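Local coordinates for protein DnaJ homolog subfamily C member 3 (Mus musculus, PDB 3IEG) that regulates the unfolded protein response as an endoplasmic reticulum co-chaperone that binds misfolded proteins through its TPR domain and restrains GCN2 kinase, at residues 5-10 / 34-39; 121-126 / 143-148; 129-134 / 160-165. One frame throughout, in Å; residues are numbered along the deposited sequence.

Contact 1 of 3, residues 5-10 / 34-39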
loop_
_atom_site.group_PDB
_atom_site.type_symbol
_atom_site.label_atom_id
_atom_site.label_comp_id
_atom_site.label_asym_id
_atom_site.label_seq_id
_atom_site.Cartn_x
_atom_site.Cartn_y
_atom_site.Cartn_z
ATOM N N LYS A 5 -19.702 1.582 -43.702
ATOM C CA LYS A 5 -18.453 1.029 -44.189
ATOM C C LYS A 5 -17.446 0.908 -43.043
ATOM O O LYS A 5 -16.703 -0.072 -42.966
ATOM C CB LYS A 5 -17.907 1.894 -45.333
ATOM C CG LYS A 5 -17.264 1.101 -46.464
ATOM C CD LYS A 5 -15.776 0.827 -46.207
ATOM C CE LYS A 5 -15.332 -0.521 -46.805
ATOM N NZ LYS A 5 -15.722 -0.716 -48.244
ATOM N N HIS A 6 -17.440 1.897 -42.151
ATOM C CA HIS A 6 -16.615 1.840 -40.952
ATOM C C HIS A 6 -17.061 0.703 -40.032
ATOM O O HIS A 6 -16.231 -0.012 -39.469
ATOM C CB HIS A 6 -16.642 3.169 -40.197
ATOM C CG HIS A 6 -15.780 4.231 -40.804
ATOM N ND1 HIS A 6 -14.425 4.074 -40.996
ATOM C CD2 HIS A 6 -16.076 5.483 -41.234
ATOM C CE1 HIS A 6 -13.924 5.173 -41.531
ATOM N NE2 HIS A 6 -14.905 6.044 -41.686
ATOM N N LEU A 7 -18.372 0.531 -39.902
ATOM C CA LEU A 7 -18.923 -0.509 -39.051
ATOM C C LEU A 7 -18.509 -1.886 -39.523
ATOM O O LEU A 7 -18.039 -2.704 -38.735
ATOM C CB LEU A 7 -20.442 -0.405 -38.977
ATOM C CG LEU A 7 -20.982 0.675 -38.044
ATOM C CD1 LEU A 7 -22.473 0.883 -38.271
ATOM C CD2 LEU A 7 -20.684 0.339 -36.578
ATOM N N GLU A 8 -18.667 -2.115 -40.821
ATOM C CA GLU A 8 -18.365 -3.394 -41.453
ATOM C C GLU A 8 -16.885 -3.774 -41.306
ATOM O O GLU A 8 -16.561 -4.896 -40.890
ATOM C CB GLU A 8 -18.814 -3.354 -42.925
ATOM C CG GLU A 8 -18.515 -4.608 -43.759
ATOM C CD GLU A 8 -18.936 -5.919 -43.086
ATOM O OE1 GLU A 8 -19.918 -5.936 -42.291
ATOM O OE2 GLU A 8 -18.270 -6.941 -43.370
ATOM N N LEU A 9 -16.002 -2.825 -41.626
ATOM C CA LEU A 9 -14.559 -3.013 -41.479
ATOM C C LEU A 9 -14.169 -3.386 -40.039
ATOM O O LEU A 9 -13.446 -4.366 -39.815
ATOM C CB LEU A 9 -13.815 -1.746 -41.921
ATOM C CG LEU A 9 -12.702 -1.828 -42.983
ATOM C CD1 LEU A 9 -11.475 -2.664 -42.543
ATOM C CD2 LEU A 9 -13.253 -2.336 -44.336
ATOM N N GLY A 10 -14.661 -2.607 -39.076
ATOM C CA GLY A 10 -14.426 -2.856 -37.663
ATOM C C GLY A 10 -14.785 -4.265 -37.224
ATOM O O GLY A 10 -14.040 -4.882 -36.460
ATOM N N PRO A 34 -23.417 10.494 -34.239
ATOM C CA PRO A 34 -23.418 10.388 -32.771
ATOM C C PRO A 34 -24.672 9.756 -32.127
ATOM O O PRO A 34 -24.665 9.517 -30.923
ATOM C CB PRO A 34 -23.232 11.847 -32.309
ATOM C CG PRO A 34 -22.851 12.622 -33.545
ATOM C CD PRO A 34 -23.464 11.896 -34.690
ATOM N N ASP A 35 -25.712 9.480 -32.915
ATOM C CA ASP A 35 -26.980 8.916 -32.395
ATOM C C ASP A 35 -27.163 7.410 -32.601
ATOM O O ASP A 35 -28.077 6.808 -32.038
ATOM C CB ASP A 35 -28.181 9.615 -33.041
ATOM C CG ASP A 35 -28.400 11.022 -32.511
ATOM O OD1 ASP A 35 -28.024 11.318 -31.344
ATOM O OD2 ASP A 35 -28.962 11.835 -33.277
ATOM N N ASN A 36 -26.307 6.823 -33.428
ATOM C CA ASN A 36 -26.397 5.427 -33.813
ATOM C C ASN A 36 -26.004 4.494 -32.675
ATOM O O ASN A 36 -24.854 4.463 -32.260
ATOM C CB ASN A 36 -25.502 5.198 -35.029
ATOM C CG ASN A 36 -25.721 3.853 -35.670
ATOM O OD1 ASN A 36 -25.187 3.581 -36.747
ATOM N ND2 ASN A 36 -26.515 3.002 -35.022
ATOM N N TYR A 37 -26.961 3.722 -32.180
ATOM C CA TYR A 37 -26.731 2.923 -30.987
ATOM C C TYR A 37 -25.737 1.767 -31.139
ATOM O O TYR A 37 -24.970 1.517 -30.213
ATOM C CB TYR A 37 -28.045 2.435 -30.390
ATOM C CG TYR A 37 -28.730 1.386 -31.218
ATOM C CD1 TYR A 37 -29.461 1.729 -32.358
ATOM C CD2 TYR A 37 -28.652 0.044 -30.863
ATOM C CE1 TYR A 37 -30.092 0.755 -33.128
ATOM C CE2 TYR A 37 -29.275 -0.925 -31.616
ATOM C CZ TYR A 37 -29.991 -0.568 -32.746
ATOM O OH TYR A 37 -30.602 -1.553 -33.484
ATOM N N ILE A 38 -25.739 1.061 -32.275
ATOM C CA ILE A 38 -24.776 -0.043 -32.449
ATOM C C ILE A 38 -23.346 0.433 -32.510
ATOM O O ILE A 38 -22.461 -0.253 -32.019
ATOM C CB ILE A 38 -25.037 -0.992 -33.651
ATOM C CG1 ILE A 38 -25.991 -0.356 -34.653
ATOM C CG2 ILE A 38 -25.536 -2.357 -33.166
ATOM C CD1 ILE A 38 -25.285 0.233 -35.835
ATOM N N ALA A 39 -23.119 1.599 -33.109
ATOM C CA ALA A 39 -21.771 2.141 -33.191
ATOM C C ALA A 39 -21.162 2.188 -31.796
ATOM O O ALA A 39 -20.059 1.698 -31.595
ATOM C CB ALA A 39 -21.772 3.509 -33.838
#
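A small apolar contact between L7 and the N-terminal turn of the following repeat's first helix links neighbouring tetratricopeptide (TPR) repeats near the N-terminal end of the chain. Segment 5-10 belongs to helix 2-15 in TPR 1, while 34-39 runs from the end of that repeat into helix 37-50 of TPR 2. The backbones come nearest at L7 and A39, whose CA atoms are 7.0 Å apart.

L7 is buried and carries the contact, and its two methyl branches take different partners. With CG beside the backbone N and anti to the carbonyl carbon (chi1 -78°), the forked end is directed at the start of helix 37-50. One branch, CD2, rests on the backbone side of A39, 4.0 Å from A39 CA, with the A39 CB methyl a little farther off. The other branch meets I38, whose side chain crosses that of L7 at about a right angle. N36, at the N-cap position of helix 37-50, approaches L7 from the opposite direction; its chi1 of -169° sets CG anti to the backbone N, and the amide oxygen lies beside a leucine methyl at van der Waals range.

Helix 19-32 touches both segments, with H6 on A28 and A29, and A39 on V30. Misfolded proteins bind a hydrophobic groove within the first two TPR repeats, the same two repeats joined here. At the junction, L7 CD1 lies 3.8 Å from I38 CD1 and 4.1 Å from N36 OD1.

Contact 2 of 3, residues 121-126 / 143-148; sequences QRLRSQ and LDKILE
L123 and I146 bury most of the surface between segments 121-126 and 143-148, with K145 adding a smaller share. The two aliphatic chains lie alongside each other, running in opposing senses, which brings L123 CB to 3.6 Å from I146 CG1. I146 carries CG1 beside its backbone N (chi1 -55°), and the extended branch reaches the backbone of the facing helix: its CD1 methyl lies 3.4 Å from L123 O and 3.7 Å from R124 N, as van der Waals neighbours. The CD1 branch of L123 turns to K145 and packs 3.8 Å from K145 CB, the two side chains crossing at about a right angle. Beyond CB the lysine chain bends at chi2 and chi3, and its contact with L123 rests on CB.

I146 also touches M120 and A127 on the long helix 104-132 and L156 on helix 154-166, whereas L123 also touches F142 of helix 136-149. Cutting I146 back to an alanine would probably open a gap beside the L123 carbonyl and leave L123 CB without the CG1 it packs on. The short helical axes approach to 9.4 Å at 146° between their directions, the antiparallel helix pair of a TPR repeat, here TPR 4.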
loop_
_atom_site.group_PDB
_atom_site.type_symbol
_atom_site.label_atom_id
_atom_site.label_comp_id
_atom_site.label_asym_id
_atom_site.label_seq_id
_atom_site.Cartn_x
_atom_site.Cartn_y
_atom_site.Cartn_z
ATOM N N GLN A 121 -24.719 -9.003 -1.468
ATOM C CA GLN A 121 -25.595 -8.049 -0.812
ATOM C C GLN A 121 -25.782 -8.426 0.671
ATOM O O GLN A 121 -25.834 -7.564 1.545
ATOM C CB GLN A 121 -26.929 -7.999 -1.566
ATOM C CG GLN A 121 -27.774 -6.783 -1.276
ATOM C CD GLN A 121 -27.376 -5.565 -2.078
ATOM O OE1 GLN A 121 -27.861 -5.363 -3.190
ATOM N NE2 GLN A 121 -26.519 -4.721 -1.499
ATOM N N ARG A 122 -25.854 -9.728 0.924
ATOM C CA ARG A 122 -25.978 -10.302 2.252
ATOM C C ARG A 122 -24.654 -10.192 3.005
ATOM O O ARG A 122 -24.633 -9.888 4.195
ATOM C CB ARG A 122 -26.413 -11.764 2.098
ATOM C CG ARG A 122 -26.525 -12.591 3.366
ATOM C CD ARG A 122 -25.255 -13.412 3.689
ATOM N NE ARG A 122 -25.580 -14.676 4.364
ATOM C CZ ARG A 122 -26.148 -14.788 5.571
ATOM N NH1 ARG A 122 -26.475 -13.713 6.288
ATOM N NH2 ARG A 122 -26.398 -15.998 6.065
ATOM N N LEU A 123 -23.553 -10.449 2.303
ATOM C CA LEU A 123 -22.213 -10.375 2.879
ATOM C C LEU A 123 -21.815 -8.941 3.227
ATOM O O LEU A 123 -21.084 -8.706 4.182
ATOM C CB LEU A 123 -21.182 -10.983 1.925
ATOM C CG LEU A 123 -20.923 -12.490 1.914
ATOM C CD1 LEU A 123 -20.021 -12.840 0.744
ATOM C CD2 LEU A 123 -20.306 -12.972 3.231
ATOM N N ARG A 124 -22.297 -7.989 2.438
ATOM C CA ARG A 124 -22.025 -6.585 2.681
ATOM C C ARG A 124 -22.640 -6.145 4.019
ATOM O O ARG A 124 -21.970 -5.517 4.826
ATOM C CB ARG A 124 -22.547 -5.748 1.522
ATOM C CG ARG A 124 -21.966 -4.400 1.458
ATOM C CD ARG A 124 -22.404 -3.695 0.203
ATOM N NE ARG A 124 -21.637 -2.465 0.031
ATOM C CZ ARG A 124 -22.039 -1.286 0.475
ATOM N NH1 ARG A 124 -23.200 -1.179 1.091
ATOM N NH2 ARG A 124 -21.283 -0.225 0.319
ATOM N N SER A 125 -23.904 -6.496 4.251
ATOM C CA SER A 125 -24.570 -6.235 5.537
ATOM C C SER A 125 -23.779 -6.808 6.711
ATOM O O SER A 125 -23.515 -6.103 7.674
ATOM C CB SER A 125 -25.987 -6.803 5.544
ATOM O OG SER A 125 -26.812 -6.053 4.684
ATOM N N GLN A 126 -23.390 -8.078 6.609
ATOM C CA GLN A 126 -22.585 -8.739 7.620
ATOM C C GLN A 126 -21.228 -8.061 7.861
ATOM O O GLN A 126 -20.754 -7.996 8.999
ATOM C CB GLN A 126 -22.381 -10.189 7.233
ATOM C CG GLN A 126 -23.681 -10.986 7.168
ATOM C CD GLN A 126 -23.439 -12.452 6.877
ATOM O OE1 GLN A 126 -22.842 -12.806 5.857
ATOM N NE2 GLN A 126 -23.888 -13.313 7.779
ATOM N N LEU A 143 -15.266 -9.298 4.278
ATOM C CA LEU A 143 -14.713 -8.462 3.215
ATOM C C LEU A 143 -13.826 -9.276 2.295
ATOM O O LEU A 143 -13.826 -9.065 1.092
ATOM C CB LEU A 143 -13.981 -7.243 3.776
ATOM C CG LEU A 143 -14.844 -6.189 4.480
ATOM C CD1 LEU A 143 -13.988 -5.388 5.440
ATOM C CD2 LEU A 143 -15.565 -5.263 3.515
ATOM N N ASP A 144 -13.093 -10.227 2.857
ATOM C CA ASP A 144 -12.288 -11.136 2.047
ATOM C C ASP A 144 -13.145 -11.791 0.971
ATOM O O ASP A 144 -12.784 -11.775 -0.203
ATOM C CB ASP A 144 -11.631 -12.211 2.914
ATOM C CG ASP A 144 -10.397 -11.712 3.644
ATOM O OD1 ASP A 144 -9.772 -10.709 3.212
ATOM O OD2 ASP A 144 -10.044 -12.345 4.663
ATOM N N LYS A 145 -14.278 -12.360 1.386
ATOM C CA LYS A 145 -15.227 -12.984 0.471
ATOM C C LYS A 145 -15.772 -11.998 -0.558
ATOM O O LYS A 145 -15.721 -12.265 -1.754
ATOM C CB LYS A 145 -16.384 -13.654 1.231
ATOM C CG LYS A 145 -16.424 -15.191 1.141
ATOM C CD LYS A 145 -15.749 -15.859 2.349
ATOM C CE LYS A 145 -16.771 -16.229 3.440
ATOM N NZ LYS A 145 -16.122 -16.917 4.603
ATOM N N ILE A 146 -16.284 -10.862 -0.101
ATOM C CA ILE A 146 -16.815 -9.876 -1.026
ATOM C C ILE A 146 -15.755 -9.473 -2.059
ATOM O O ILE A 146 -16.013 -9.521 -3.265
ATOM C CB ILE A 146 -17.389 -8.645 -0.304
ATOM C CG1 ILE A 146 -18.438 -9.082 0.710
ATOM C CG2 ILE A 146 -18.047 -7.692 -1.289
ATOM C CD1 ILE A 146 -18.670 -8.092 1.825
ATOM N N LEU A 147 -14.555 -9.128 -1.607
ATOM C CA LEU A 147 -13.563 -8.573 -2.527
ATOM C C LEU A 147 -13.023 -9.549 -3.581
ATOM O O LEU A 147 -12.347 -9.127 -4.519
ATOM C CB LEU A 147 -12.435 -7.863 -1.767
ATOM C CG LEU A 147 -12.833 -6.552 -1.068
ATOM C CD1 LEU A 147 -11.831 -6.204 0.016
ATOM C CD2 LEU A 147 -12.989 -5.400 -2.059
ATOM N N GLU A 148 -13.331 -10.839 -3.425
ATOM C CA GLU A 148 -13.022 -11.855 -4.442
ATOM C C GLU A 148 -13.856 -11.616 -5.689
ATOM O O GLU A 148 -13.407 -11.876 -6.798
ATOM C CB GLU A 148 -13.316 -13.278 -3.943
ATOM C CG GLU A 148 -12.369 -13.817 -2.885
ATOM C CD GLU A 148 -10.931 -13.871 -3.363
ATOM O OE1 GLU A 148 -10.025 -13.488 -2.577
ATOM O OE2 GLU A 148 -10.700 -14.289 -4.523
#

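Contact 3 of 3, residues 129-134 / 160-165; sequences DAFDGA and RAECFI
The ring of F131 packs against E162 and C163, joining the C-terminal end of helix 104-132 in TPR 4 to helix 154-166 in TPR 5. This is an interface between successive TPR repeats, with a cysteine sulfur-aromatic contact at its centre. C163 SG comes in at the ring edge, near the ring plane: it lies 5.0 Å from the centroid of the F131 ring and 83° off the ring normal. E162 meets the same side chain obliquely through its aliphatic part, with CB 3.8 Å from F131 CE1 and 4.0 Å from F131 CZ. Its chain then bends at chi2, and the carboxylate plane stands nearly perpendicular to the ring.

The phenylalanine reaches across because CG is anti to its backbone N (chi1 -172°), extending the ring toward helix 154-166. Y136 meets the F131 ring with its own at a steep angle, while C163 also touches A139 and I140 of helix 136-149, which places the sulfur where three helices come together. Farther out, R160 forms salt bridges to both D144 and D176, connecting helix 154-166 with its neighbours before and after it in the chain.

After D132 the helix ends in a Schellman motif. G133 is the first residue to leave helical geometry, and A134, with positive phi, occupies the C-prime position. The peptide N of the residue after A134 bonds back to A130 O, and inside that loop A134 N bonds to F131 O at 2.8 Å.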
loop_
_atom_site.group_PDB
_atom_site.type_symbol
_atom_site.label_atom_id
_atom_site.label_comp_id
_atom_site.label_asym_id
_atom_site.label_seq_id
_atom_site.Cartn_x
_atom_site.Cartn_y
_atom_site.Cartn_z
ATOM N N ASP A 129 -22.036 -4.557 9.366
ATOM C CA ASP A 129 -22.551 -4.819 10.705
ATOM C C ASP A 129 -21.431 -5.158 11.673
ATOM O O ASP A 129 -21.398 -4.621 12.773
ATOM C CB ASP A 129 -23.617 -5.924 10.702
ATOM C CG ASP A 129 -24.015 -6.357 12.115
ATOM O OD1 ASP A 129 -24.988 -5.778 12.661
ATOM O OD2 ASP A 129 -23.345 -7.251 12.694
ATOM N N ALA A 130 -20.519 -6.039 11.264
ATOM C CA ALA A 130 -19.416 -6.460 12.126
ATOM C C ALA A 130 -18.486 -5.285 12.433
ATOM O O ALA A 130 -18.018 -5.136 13.558
ATOM C CB ALA A 130 -18.649 -7.615 11.501
ATOM N N PHE A 131 -18.248 -4.448 11.429
ATOM C CA PHE A 131 -17.445 -3.244 11.589
ATOM C C PHE A 131 -18.089 -2.249 12.573
ATOM O O PHE A 131 -17.427 -1.781 13.497
ATOM C CB PHE A 131 -17.163 -2.590 10.227
ATOM C CG PHE A 131 -16.184 -1.465 10.293
ATOM C CD1 PHE A 131 -14.819 -1.713 10.204
ATOM C CD2 PHE A 131 -16.626 -0.150 10.464
ATOM C CE1 PHE A 131 -13.895 -0.659 10.274
ATOM C CE2 PHE A 131 -15.723 0.903 10.544
ATOM C CZ PHE A 131 -14.351 0.649 10.446
ATOM N N ASP A 132 -19.364 -1.930 12.388
ATOM C CA ASP A 132 -20.059 -1.052 13.325
ATOM C C ASP A 132 -20.023 -1.590 14.748
ATOM O O ASP A 132 -20.063 -0.826 15.707
ATOM C CB ASP A 132 -21.515 -0.826 12.901
ATOM C CG ASP A 132 -21.644 0.157 11.737
ATOM O OD1 ASP A 132 -20.743 1.013 11.556
ATOM O OD2 ASP A 132 -22.656 0.071 10.998
ATOM N N GLY A 133 -19.955 -2.912 14.876
ATOM C CA GLY A 133 -19.893 -3.552 16.184
ATOM C C GLY A 133 -18.465 -3.738 16.649
ATOM O O GLY A 133 -18.211 -4.504 17.577
ATOM N N ALA A 134 -17.539 -3.035 15.994
ATOM C CA ALA A 134 -16.108 -3.090 16.285
ATOM C C ALA A 134 -15.566 -4.512 16.377
ATOM O O ALA A 134 -14.647 -4.796 17.153
ATOM C CB ALA A 134 -15.767 -2.279 17.525
ATOM N N ARG A 160 -11.717 -2.578 4.665
ATOM C CA ARG A 160 -10.849 -3.660 5.114
ATOM C C ARG A 160 -9.526 -3.109 5.647
ATOM O O ARG A 160 -8.975 -3.638 6.611
ATOM C CB ARG A 160 -10.582 -4.659 3.985
ATOM C CG ARG A 160 -10.022 -5.990 4.463
ATOM C CD ARG A 160 -8.937 -6.479 3.537
ATOM N NE ARG A 160 -9.348 -7.596 2.703
ATOM C CZ ARG A 160 -8.873 -7.853 1.489
ATOM N NH1 ARG A 160 -7.981 -7.058 0.915
ATOM N NH2 ARG A 160 -9.324 -8.908 0.830
ATOM N N ALA A 161 -9.025 -2.049 5.021
ATOM C CA ALA A 161 -7.810 -1.407 5.484
ATOM C C ALA A 161 -8.001 -0.852 6.902
ATOM O O ALA A 161 -7.149 -1.059 7.770
ATOM C CB ALA A 161 -7.374 -0.316 4.515
ATOM N N GLU A 162 -9.131 -0.182 7.136
ATOM C CA GLU A 162 -9.492 0.282 8.466
ATOM C C GLU A 162 -9.424 -0.875 9.445
ATOM O O GLU A 162 -8.942 -0.716 10.567
ATOM C CB GLU A 162 -10.913 0.833 8.489
ATOM C CG GLU A 162 -11.080 2.330 8.337
ATOM C CD GLU A 162 -10.023 3.136 9.075
ATOM O OE1 GLU A 162 -10.030 3.206 10.334
ATOM O OE2 GLU A 162 -9.181 3.712 8.368
ATOM N N CYS A 163 -9.912 -2.044 9.034
ATOM C CA CYS A 163 -9.898 -3.190 9.938
ATOM C C CYS A 163 -8.472 -3.518 10.309
ATOM O O CYS A 163 -8.158 -3.763 11.468
ATOM C CB CYS A 163 -10.558 -4.410 9.303
ATOM S SG CYS A 163 -12.311 -4.262 9.192
ATOM N N PHE A 164 -7.607 -3.494 9.306
ATOM C CA PHE A 164 -6.237 -3.873 9.497
ATOM C C PHE A 164 -5.521 -2.890 10.399
ATOM O O PHE A 164 -4.751 -3.320 11.258
ATOM C CB PHE A 164 -5.513 -4.036 8.157
ATOM C CG PHE A 164 -5.796 -5.345 7.468
ATOM C CD1 PHE A 164 -6.028 -5.386 6.093
ATOM C CD2 PHE A 164 -5.829 -6.546 8.191
ATOM C CE1 PHE A 164 -6.293 -6.606 5.453
ATOM C CE2 PHE A 164 -6.093 -7.756 7.557
ATOM C CZ PHE A 164 -6.330 -7.788 6.191
ATOM N N ILE A 165 -5.764 -1.587 10.236
ATOM C CA ILE A 165 -5.109 -0.645 11.141
ATOM C C ILE A 165 -5.576 -0.878 12.590
ATOM O O ILE A 165 -4.751 -0.933 13.493
ATOM C CB ILE A 165 -5.129 0.884 10.716
ATOM C CG1 ILE A 165 -5.955 1.738 11.673
ATOM C CG2 ILE A 165 -5.509 1.112 9.244
ATOM C CD1 ILE A 165 -7.425 1.905 11.241
#

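How the contacts relate
The three contacts follow the superhelical TPR array from its N-terminal end toward its middle. Contact 1 comes first along the chain and stands apart, its centre about 40 Å from that of contact 2 and about 48 Å from that of contact 3. Contacts 2 and 3 are neighbours, with centres about 13 Å apart and segments that alternate along the chain. Both draw on helix 104-132, contact 2 pairing it with helix 136-149 and contact 3 with helix 154-166. Packing of L143 and L147 on R160 connects them directly. Contact 1 thus joins the first two repeats, which hold the substrate groove, whereas contact 2 lies within TPR 4 and contact 3 joins it to TPR 5.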